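Local structure of putative peptidyl-arginine deiminase family protein (Campylobacter jejuni subsp. jejuni serotype O:2, 6B2W) at residues 88-93 with 143-148; 167-172 with 203-208; 251-256 with 295-300. The protein probably hydrolyses the guanidinium group of agmatine to give N-carbamoylputrescine, a step in polyamine biosynthesis. The protein carries 1 engineered substitution. All blocks are in the same frame, centred on the assembly; numbering follows the deposited sequence.

Read from the N terminus, the three contacts follow one another in series; none nests within or crosses another. Interaction 1 closes the loop from 88-93 to 143-148, joining the short helix 88-91 to the turn before strand 149-151. Interaction 2 then brings the 167-172 loop against 203-208, which leads toward strand 212-216. These two are neighbours, their centres 12 Å apart: Glu-145 forms a salt bridge with Arg-169, and both contacts reach the bound agmatine. Interaction 3 touches neither of them and ties strand 249-254 to helix 289-300. The first two thus shape the pocket, while the third packs an outer strand of a sheet against a helix.

Interaction 1 (88-93 with 143-148); sequences IRDFGA and ILEGGS. With AG2 (agmatine), chain C.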
loop_
_atom_site.group_PDB
_atom_site.type_symbol
_atom_site.label_atom_id
_atom_site.label_comp_id
_atom_site.label_asym_id
_atom_site.label_seq_id
_atom_site.Cartn_x
_atom_site.Cartn_y
_atom_site.Cartn_z
ATOM N N ILE A 88 6.507 1.809 -4.670
ATOM C CA ILE A 88 5.728 2.973 -5.112
ATOM C C ILE A 88 4.497 3.275 -4.240
ATOM O O ILE A 88 3.991 4.397 -4.248
ATOM C CB ILE A 88 5.314 2.824 -6.597
ATOM C CG1 ILE A 88 4.813 4.157 -7.161
ATOM C CG2 ILE A 88 4.262 1.734 -6.775
ATOM C CD1 ILE A 88 4.786 4.198 -8.674
ATOM N N ARG A 89 4.021 2.288 -3.489
ATOM C CA ARG A 89 2.959 2.520 -2.512
ATOM C C ARG A 89 3.302 3.676 -1.572
ATOM O O ARG A 89 2.422 4.421 -1.152
ATOM C CB ARG A 89 2.710 1.252 -1.689
ATOM C CG ARG A 89 1.663 1.372 -0.585
ATOM C CD ARG A 89 0.299 1.795 -1.106
ATOM N NE ARG A 89 -0.234 0.857 -2.093
ATOM C CZ ARG A 89 -1.414 0.982 -2.692
ATOM N NH1 ARG A 89 -2.217 2.003 -2.413
ATOM N NH2 ARG A 89 -1.796 0.070 -3.575
ATOM N N ASP A 90 4.585 3.817 -1.251
ATOM C CA ASP A 90 5.042 4.762 -0.239
ATOM C C ASP A 90 5.492 6.116 -0.794
ATOM O O ASP A 90 5.450 7.113 -0.077
ATOM C CB ASP A 90 6.161 4.115 0.579
ATOM C CG ASP A 90 5.695 2.862 1.310
ATOM O OD1 ASP A 90 4.470 2.700 1.501
ATOM O OD2 ASP A 90 6.546 2.038 1.698
ATOM N N PHE A 91 5.922 6.163 -2.054
ATOM C CA PHE A 91 6.293 7.443 -2.679
ATOM C C PHE A 91 5.353 7.910 -3.795
ATOM O O PHE A 91 5.442 9.056 -4.231
ATOM C CB PHE A 91 7.755 7.433 -3.162
ATOM C CG PHE A 91 8.037 6.489 -4.301
ATOM C CD1 PHE A 91 7.747 6.845 -5.611
ATOM C CD2 PHE A 91 8.642 5.261 -4.067
ATOM C CE1 PHE A 91 8.025 5.984 -6.661
ATOM C CE2 PHE A 91 8.926 4.397 -5.112
ATOM C CZ PHE A 91 8.617 4.759 -6.411
ATOM N N GLY A 92 4.452 7.040 -4.242
ATOM C CA GLY A 92 3.525 7.377 -5.320
ATOM C C GLY A 92 2.477 8.390 -4.891
ATOM O O GLY A 92 2.097 8.443 -3.719
ATOM N N ALA A 93 2.011 9.197 -5.843
ATOM C CA ALA A 93 1.003 10.214 -5.554
ATOM C C ALA A 93 -0.313 9.572 -5.119
ATOM O O ALA A 93 -0.662 8.487 -5.582
ATOM C CB ALA A 93 0.783 11.107 -6.765
ATOM N N ILE A 143 5.909 14.729 5.397
ATOM C CA ILE A 143 6.439 13.382 5.174
ATOM C C ILE A 143 5.341 12.348 5.419
ATOM O O ILE A 143 4.804 12.256 6.527
ATOM C CB ILE A 143 7.649 13.076 6.089
ATOM C CG1 ILE A 143 8.804 14.044 5.793
ATOM C CG2 ILE A 143 8.120 11.634 5.902
ATOM C CD1 ILE A 143 9.930 14.016 6.811
ATOM N N LEU A 144 5.013 11.576 4.385
ATOM C CA LEU A 144 3.995 10.538 4.494
ATOM C C LEU A 144 4.184 9.456 3.440
ATOM O O LEU A 144 4.505 9.757 2.288
ATOM C CB LEU A 144 2.602 11.145 4.336
ATOM C CG LEU A 144 1.422 10.200 4.589
ATOM C CD1 LEU A 144 1.221 10.000 6.082
ATOM C CD2 LEU A 144 0.157 10.743 3.949
ATOM N N GLU A 145 3.981 8.204 3.848
ATOM C CA GLU A 145 3.929 7.073 2.921
ATOM C C GLU A 145 2.490 6.588 2.790
ATOM O O GLU A 145 1.769 6.500 3.784
ATOM C CB GLU A 145 4.805 5.915 3.408
ATOM C CG GLU A 145 6.263 6.271 3.663
ATOM C CD GLU A 145 6.520 6.712 5.091
ATOM O OE1 GLU A 145 6.024 6.044 6.023
ATOM O OE2 GLU A 145 7.227 7.725 5.289
ATOM N N GLY A 146 2.079 6.268 1.565
ATOM C CA GLY A 146 0.740 5.740 1.303
ATOM C C GLY A 146 0.433 4.424 2.001
ATOM O O GLY A 146 -0.720 4.146 2.335
ATOM N N GLY A 147 1.463 3.613 2.222
ATOM C CA GLY A 147 1.308 2.356 2.948
ATOM C C GLY A 147 0.973 2.505 4.425
ATOM O O GLY A 147 0.519 1.550 5.052
ATOM N N SER A 148 1.194 3.690 4.990
ATOM C CA SER A 148 0.942 3.919 6.416
ATOM C C SER A 148 -0.510 4.289 6.738
ATOM O O SER A 148 -0.866 4.373 7.910
ATOM C CB SER A 148 1.888 4.997 6.962
ATOM O OG SER A 148 1.593 6.272 6.420
HETATM N N AG2 C . 13.922 -1.657 1.454
HETATM C CA AG2 C . 13.041 -1.791 2.619
HETATM C CB AG2 C . 11.662 -1.189 2.341
HETATM C CG AG2 C . 10.549 -2.140 2.792
HETATM C CD AG2 C . 9.234 -1.761 2.114
HETATM N NE AG2 C . 8.244 -1.312 3.104
HETATM C CZ AG2 C . 6.994 -0.952 2.793
HETATM N NH1 AG2 C . 6.151 -0.559 3.742
HETATM N NH2 AG2 C . 6.570 -0.957 1.528
HETATM O O HOH W 1 -2.611 4.162 -0.062
HETATM O O HOH W 2 2.467 7.163 -1.197
HETATM O O HOH W 3 5.130 10.002 -0.490
#
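The carboxylates of Asp-90 and Glu-145 stand almost at right angles, their planes 79° apart, while CB of Asp-90 touches CB of Glu-145 at 3.6 Å. Backbone N of Gly-147 donates to Asp-90 OD1 at 3.2 Å, approaching almost in line with the C-O bond, although the N-H is bent (135°). The other oxygen, Asp-90 OD2, lies 3.0 Å from NH2 of agmatine and also accepts a hydrogen bond from Trp-112. One carboxylate therefore has its two oxygens committed to different jobs, one to the turn and one to the pocket. Glu-145 leads its own carboxylate away, the chain bending at chi2 (91°), to meet Arg-169 and His-207. Further along 88-93, the Phe-91 ring carries CA of Ile-88 over one face, offset toward the rim.

The protein belongs to the guanidine-group-modifying enzymes, which share a five-bladed alpha/beta propeller with the active site at its centre; an acid set beside the substrate guanidinium, as Asp-90 is here, is consistent with that family. Behind it, the backbones pack closely. Without a side chain on Gly-146, its CA can come within 3.3 Å of Arg-89 O, and CA of Glu-145 makes a straighter C-H...O contact with Asp-90 O, at 3.4 Å. Water 2 sits in the seam, donating to Arg-89 O and Gly-92 O and accepting from Gly-146 N.

Arg-89 runs alongside the glycines, its CG 3.6 Å from Gly-147 N. Bends at chi2 and chi3 bring the guanidinium round to where NH1 reaches water 1, itself bonded to Gly-146 O; NE and NH2 are held by His-322 O and Asn-327. The 3-10 turn is closed by Ser-148, whose N and OG both bond to Glu-145 O, OG at 2.7 Å and in the carbonyl plane.

Interaction 2 (167-172 with 203-208); sequences ENRNSH and DTDHHI. With AG2 (agmatine), chain C.
Arg-169 reaches across to Thr-204 and Asp-205 with its guanidinium edge, and this is the tight, buried part of the contact. NH2 of Arg-169 gives a hydrogen bond to Thr-204 O at 2.9 Å and also pairs with Glu-145, while NH1 makes a salt bridge with Asp-205 OD2 at 2.8 Å, arriving on the anti side but lifted 26° out of the carboxylate plane. The two flat groups are turned 63° apart, but OD2 stays close to the guanidinium plane. NH1 also donates to Asn-168 OD1, which helps fix the rotation of the guanidinium.

On the looser side, partly exposed Asn-168 and Asp-205 meet through a single amide bond: Asn-168 ND2 reaches Asp-205 OD2 at 3.2 Å, almost straight (176°), on the same face as NH1. Lys-115 is a further salt-bridge partner of OD2.

On its inner side the 203-208 loop lines the pocket. His-207 ND1 lies 3.0 Å from agmatine NH1, its NE2 bonded to Glu-145, and Thr-204 OG1 sits over one face of that ring. The 167-172 loop runs between helices 161-164 and 175-186, with Trp-112 of helix 111-114 touching both Arg-169 and Thr-204, and 203-208 leads on to strand 212-216.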
loop_
_atom_site.group_PDB
_atom_site.type_symbol
_atom_site.label_atom_id
_atom_site.label_comp_id
_atom_site.label_asym_id
_atom_site.label_seq_id
_atom_site.Cartn_x
_atom_site.Cartn_y
_atom_site.Cartn_z
ATOM N N GLU A 167 10.009 9.462 15.684
ATOM C CA GLU A 167 10.897 10.626 15.639
ATOM C C GLU A 167 11.602 10.786 14.285
ATOM O O GLU A 167 12.033 11.886 13.940
ATOM C CB GLU A 167 11.928 10.565 16.776
ATOM C CG GLU A 167 13.000 9.492 16.614
ATOM C CD GLU A 167 13.797 9.249 17.887
ATOM O OE1 GLU A 167 13.194 9.214 18.985
ATOM O OE2 GLU A 167 15.033 9.080 17.789
ATOM N N ASN A 168 11.713 9.695 13.526
ATOM C CA ASN A 168 12.313 9.741 12.186
ATOM C C ASN A 168 11.378 10.256 11.072
ATOM O O ASN A 168 11.811 10.398 9.927
ATOM C CB ASN A 168 12.898 8.366 11.809
ATOM C CG ASN A 168 11.833 7.302 11.572
ATOM O OD1 ASN A 168 10.637 7.558 11.694
ATOM N ND2 ASN A 168 12.272 6.094 11.233
ATOM N N ARG A 169 10.113 10.529 11.408
ATOM C CA ARG A 169 9.136 11.060 10.444
ATOM C C ARG A 169 8.935 12.576 10.613
ATOM O O ARG A 169 9.808 13.356 10.235
ATOM C CB ARG A 169 7.798 10.313 10.566
ATOM C CG ARG A 169 7.845 8.836 10.227
ATOM C CD ARG A 169 8.498 8.572 8.881
ATOM N NE ARG A 169 7.993 7.341 8.282
ATOM C CZ ARG A 169 8.294 6.110 8.693
ATOM N NH1 ARG A 169 9.113 5.908 9.720
ATOM N NH2 ARG A 169 7.767 5.065 8.066
ATOM N N ASN A 170 7.791 12.986 11.167
ATOM C CA ASN A 170 7.472 14.395 11.380
ATOM C C ASN A 170 7.560 14.704 12.867
ATOM O O ASN A 170 6.570 15.061 13.507
ATOM C CB ASN A 170 6.077 14.714 10.840
ATOM C CG ASN A 170 5.986 14.555 9.331
ATOM O OD1 ASN A 170 6.706 15.220 8.584
ATOM N ND2 ASN A 170 5.097 13.677 8.874
ATOM N N SER A 171 8.770 14.551 13.399
ATOM C CA SER A 171 9.057 14.754 14.822
ATOM C C SER A 171 8.633 16.124 15.344
ATOM O O SER A 171 8.241 16.252 16.506
ATOM C CB SER A 171 10.553 14.576 15.073
ATOM O OG SER A 171 11.310 15.291 14.108
ATOM N N HIS A 172 8.714 17.138 14.486
ATOM C CA HIS A 172 8.418 18.520 14.874
ATOM C C HIS A 172 6.944 18.816 15.197
ATOM O O HIS A 172 6.625 19.933 15.604
ATOM C CB HIS A 172 8.939 19.506 13.814
ATOM C CG HIS A 172 8.218 19.438 12.501
ATOM N ND1 HIS A 172 8.594 18.583 11.485
ATOM C CD2 HIS A 172 7.156 20.134 12.032
ATOM C CE1 HIS A 172 7.788 18.749 10.452
ATOM N NE2 HIS A 172 6.909 19.687 10.757
ATOM N N ASP A 203 10.574 -3.173 8.088
ATOM C CA ASP A 203 11.557 -2.137 8.418
ATOM C C ASP A 203 10.991 -0.729 8.214
ATOM O O ASP A 203 11.741 0.236 8.049
ATOM C CB ASP A 203 12.819 -2.326 7.572
ATOM C CG ASP A 203 12.548 -2.240 6.079
ATOM O OD1 ASP A 203 11.685 -1.447 5.652
ATOM O OD2 ASP A 203 13.210 -2.974 5.329
ATOM N N THR A 204 9.668 -0.620 8.238
ATOM C CA THR A 204 8.983 0.623 7.907
ATOM C C THR A 204 8.358 1.269 9.148
ATOM O O THR A 204 7.673 2.285 9.042
ATOM C CB THR A 204 7.895 0.356 6.844
ATOM O OG1 THR A 204 7.561 1.566 6.159
ATOM C CG2 THR A 204 6.659 -0.214 7.477
ATOM N N ASP A 205 8.600 0.665 10.312
ATOM C CA ASP A 205 8.070 1.140 11.594
ATOM C C ASP A 205 6.561 0.909 11.746
ATOM O O ASP A 205 5.851 1.769 12.260
ATOM C CB ASP A 205 8.430 2.617 11.833
ATOM C CG ASP A 205 9.918 2.883 11.685
ATOM O OD1 ASP A 205 10.700 2.327 12.488
ATOM O OD2 ASP A 205 10.308 3.641 10.765
ATOM N N HIS A 206 6.093 -0.258 11.296
ATOM C CA HIS A 206 4.749 -0.785 11.613
ATOM C C HIS A 206 3.626 -0.237 10.723
ATOM O O HIS A 206 2.550 0.110 11.215
ATOM C CB HIS A 206 4.382 -0.541 13.087
ATOM C CG HIS A 206 5.337 -1.140 14.074
ATOM N ND1 HIS A 206 6.571 -1.650 13.728
ATOM C CD2 HIS A 206 5.236 -1.282 15.417
ATOM C CE1 HIS A 206 7.181 -2.095 14.812
ATOM N NE2 HIS A 206 6.392 -1.880 15.850
ATOM N N HIS A 207 3.868 -0.189 9.417
ATOM C CA HIS A 207 2.869 0.282 8.449
ATOM C C HIS A 207 1.539 -0.427 8.599
ATOM O O HIS A 207 1.493 -1.649 8.723
ATOM C CB HIS A 207 3.343 0.041 7.022
ATOM C CG HIS A 207 4.016 1.217 6.396
ATOM N ND1 HIS A 207 4.216 1.307 5.038
ATOM C CD2 HIS A 207 4.519 2.355 6.929
ATOM C CE1 HIS A 207 4.829 2.442 4.760
ATOM N NE2 HIS A 207 5.021 3.100 5.890
ATOM N N ILE A 208 0.459 0.345 8.538
ATOM C CA ILE A 208 -0.881 -0.203 8.688
ATOM C C ILE A 208 -1.219 -1.215 7.586
ATOM O O ILE A 208 -2.035 -2.107 7.808
ATOM C CB ILE A 208 -1.947 0.920 8.725
ATOM C CG1 ILE A 208 -3.262 0.424 9.339
ATOM C CG2 ILE A 208 -2.193 1.482 7.331
ATOM C CD1 ILE A 208 -3.190 0.140 10.822
HETATM N N AG2 C . 13.922 -1.657 1.454
HETATM C CA AG2 C . 13.041 -1.791 2.619
HETATM C CB AG2 C . 11.662 -1.189 2.341
HETATM C CG AG2 C . 10.549 -2.140 2.792
HETATM C CD AG2 C . 9.234 -1.761 2.114
HETATM N NE AG2 C . 8.244 -1.312 3.104
HETATM C CZ AG2 C . 6.994 -0.952 2.793
HETATM N NH1 AG2 C . 6.151 -0.559 3.742
HETATM N NH2 AG2 C . 6.570 -0.957 1.528
#

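Interaction 3 (251-256 with 295-300); sequences LELPIP and KRLSKA
Arg-296 lays its side chain across Leu-251, Glu-252 and Pro-254, starting with CB, which sits 3.9 Å from Leu-251 CD2. With CG anti to the carbonyl carbon (chi1 -84°) and the chain extended as far as NE, CD comes 3.6 Å from Glu-252 O. The tip then settles on the strand backbone: NH1 of Arg-296 donates to Glu-252 O at 2.9 Å. That oxygen lies in the guanidinium plane, whereas the donor stands well above the carbonyl plane. NH1 also touches Pro-254 CD at 3.5 Å and bonds to water 4, which in turn donates to Glu-252 OE1; the other carboxylate oxygen pairs with Lys-240.

Beside these polar contacts the rest is apolar, leucines with one alanine. Leu-251 CD1 meets Ala-300 CB at 3.5 Å, and its CD2 rests against CD2 of Leu-297. Deeper in, Leu-253 and Leu-297 cross at about a right angle, with CD2 of Leu-253 4.0 Å from CD1 of Leu-297.

Strand 251-254 and helix 295-300 run nearly antiparallel (157°), their axes 9.3 Å apart. The strand is an outer one of its sheet, paired with 219-224, and Ile-293 of helix 289-300 continues the cover over Leu-253 and Pro-254.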
loop_
_atom_site.group_PDB
_atom_site.type_symbol
_atom_site.label_atom_id
_atom_site.label_comp_id
_atom_site.label_asym_id
_atom_site.label_seq_id
_atom_site.Cartn_x
_atom_site.Cartn_y
_atom_site.Cartn_z
ATOM N N LEU A 251 -12.565 -9.405 10.050
ATOM C CA LEU A 251 -12.221 -10.626 9.321
ATOM C C LEU A 251 -10.757 -10.926 9.616
ATOM O O LEU A 251 -9.905 -10.055 9.460
ATOM C CB LEU A 251 -12.444 -10.424 7.818
ATOM C CG LEU A 251 -12.415 -11.661 6.912
ATOM C CD1 LEU A 251 -13.252 -11.436 5.661
ATOM C CD2 LEU A 251 -10.993 -12.051 6.533
ATOM N N GLU A 252 -10.462 -12.148 10.051
ATOM C CA GLU A 252 -9.123 -12.473 10.549
ATOM C C GLU A 252 -8.206 -13.052 9.468
ATOM O O GLU A 252 -8.607 -13.923 8.695
ATOM C CB GLU A 252 -9.219 -13.408 11.758
ATOM C CG GLU A 252 -9.854 -12.729 12.968
ATOM C CD GLU A 252 -9.719 -13.514 14.261
ATOM O OE1 GLU A 252 -9.588 -14.759 14.213
ATOM O OE2 GLU A 252 -9.746 -12.877 15.335
ATOM N N LEU A 253 -6.976 -12.543 9.427
ATOM C CA LEU A 253 -5.964 -12.956 8.456
ATOM C C LEU A 253 -4.775 -13.576 9.198
ATOM O O LEU A 253 -3.765 -12.905 9.425
ATOM C CB LEU A 253 -5.501 -11.747 7.636
ATOM C CG LEU A 253 -6.580 -11.018 6.831
ATOM C CD1 LEU A 253 -6.052 -9.695 6.308
ATOM C CD2 LEU A 253 -7.077 -11.886 5.685
ATOM N N PRO A 254 -4.894 -14.861 9.589
ATOM C CA PRO A 254 -3.809 -15.493 10.344
ATOM C C PRO A 254 -2.499 -15.505 9.566
ATOM O O PRO A 254 -2.476 -15.917 8.410
ATOM C CB PRO A 254 -4.320 -16.923 10.573
ATOM C CG PRO A 254 -5.335 -17.146 9.511
ATOM C CD PRO A 254 -5.986 -15.811 9.307
ATOM N N ILE A 255 -1.422 -15.048 10.200
ATOM C CA ILE A 255 -0.116 -15.016 9.543
ATOM C C ILE A 255 0.394 -16.432 9.279
ATOM O O ILE A 255 -0.025 -17.378 9.955
ATOM C CB ILE A 255 0.942 -14.239 10.357
ATOM C CG1 ILE A 255 1.203 -14.900 11.720
ATOM C CG2 ILE A 255 0.511 -12.789 10.517
ATOM C CD1 ILE A 255 2.434 -14.373 12.432
ATOM N N PRO A 256 1.296 -16.585 8.293
ATOM C CA PRO A 256 1.868 -17.904 8.044
ATOM C C PRO A 256 2.835 -18.330 9.138
ATOM O O PRO A 256 3.257 -17.511 9.960
ATOM C CB PRO A 256 2.635 -17.724 6.720
ATOM C CG PRO A 256 2.183 -16.427 6.154
ATOM C CD PRO A 256 1.800 -15.588 7.332
ATOM N N LYS A 295 -10.417 -17.963 0.900
ATOM C CA LYS A 295 -11.822 -18.346 1.051
ATOM C C LYS A 295 -12.602 -17.330 1.889
ATOM O O LYS A 295 -13.726 -16.966 1.540
ATOM C CB LYS A 295 -11.947 -19.753 1.658
ATOM C CG LYS A 295 -11.381 -20.844 0.758
ATOM C CD LYS A 295 -11.981 -22.217 1.015
ATOM C CE LYS A 295 -11.424 -22.887 2.260
ATOM N NZ LYS A 295 -11.560 -24.373 2.182
ATOM N N ARG A 296 -11.996 -16.872 2.984
ATOM C CA ARG A 296 -12.629 -15.890 3.869
ATOM C C ARG A 296 -12.917 -14.577 3.146
ATOM O O ARG A 296 -14.051 -14.084 3.152
ATOM C CB ARG A 296 -11.752 -15.609 5.095
ATOM C CG ARG A 296 -11.931 -16.606 6.222
ATOM C CD ARG A 296 -11.028 -16.292 7.408
ATOM N NE ARG A 296 -10.960 -17.420 8.336
ATOM C CZ ARG A 296 -10.177 -17.480 9.409
ATOM N NH1 ARG A 296 -9.371 -16.472 9.722
ATOM N NH2 ARG A 296 -10.200 -18.564 10.179
ATOM N N LEU A 297 -11.879 -14.020 2.531
ATOM C CA LEU A 297 -11.992 -12.759 1.811
ATOM C C LEU A 297 -12.955 -12.876 0.639
ATOM O O LEU A 297 -13.762 -11.980 0.404
ATOM C CB LEU A 297 -10.614 -12.294 1.320
ATOM C CG LEU A 297 -9.637 -11.862 2.422
ATOM C CD1 LEU A 297 -8.216 -11.764 1.886
ATOM C CD2 LEU A 297 -10.074 -10.543 3.041
ATOM N N SER A 298 -12.867 -13.989 -0.085
ATOM C CA SER A 298 -13.730 -14.234 -1.233
ATOM C C SER A 298 -15.199 -14.292 -0.831
ATOM O O SER A 298 -16.050 -13.729 -1.512
ATOM C CB SER A 298 -13.322 -15.530 -1.936
ATOM O OG SER A 298 -14.147 -15.794 -3.052
ATOM N N LYS A 299 -15.496 -14.957 0.279
ATOM C CA LYS A 299 -16.880 -15.057 0.743
ATOM C C LYS A 299 -17.383 -13.696 1.221
ATOM O O LYS A 299 -18.568 -13.383 1.083
ATOM C CB LYS A 299 -17.027 -16.099 1.861
ATOM C CG LYS A 299 -18.359 -16.842 1.820
ATOM C CD LYS A 299 -18.804 -17.341 3.191
ATOM C CE LYS A 299 -17.847 -18.368 3.785
ATOM N NZ LYS A 299 -17.949 -18.399 5.273
ATOM N N ALA A 300 -16.479 -12.894 1.779
ATOM C CA ALA A 300 -16.816 -11.558 2.259
ATOM C C ALA A 300 -16.914 -10.511 1.138
ATOM O O ALA A 300 -17.468 -9.433 1.353
ATOM C CB ALA A 300 -15.804 -11.114 3.302
HETATM O O HOH W 4 -8.407 -16.937 12.464
#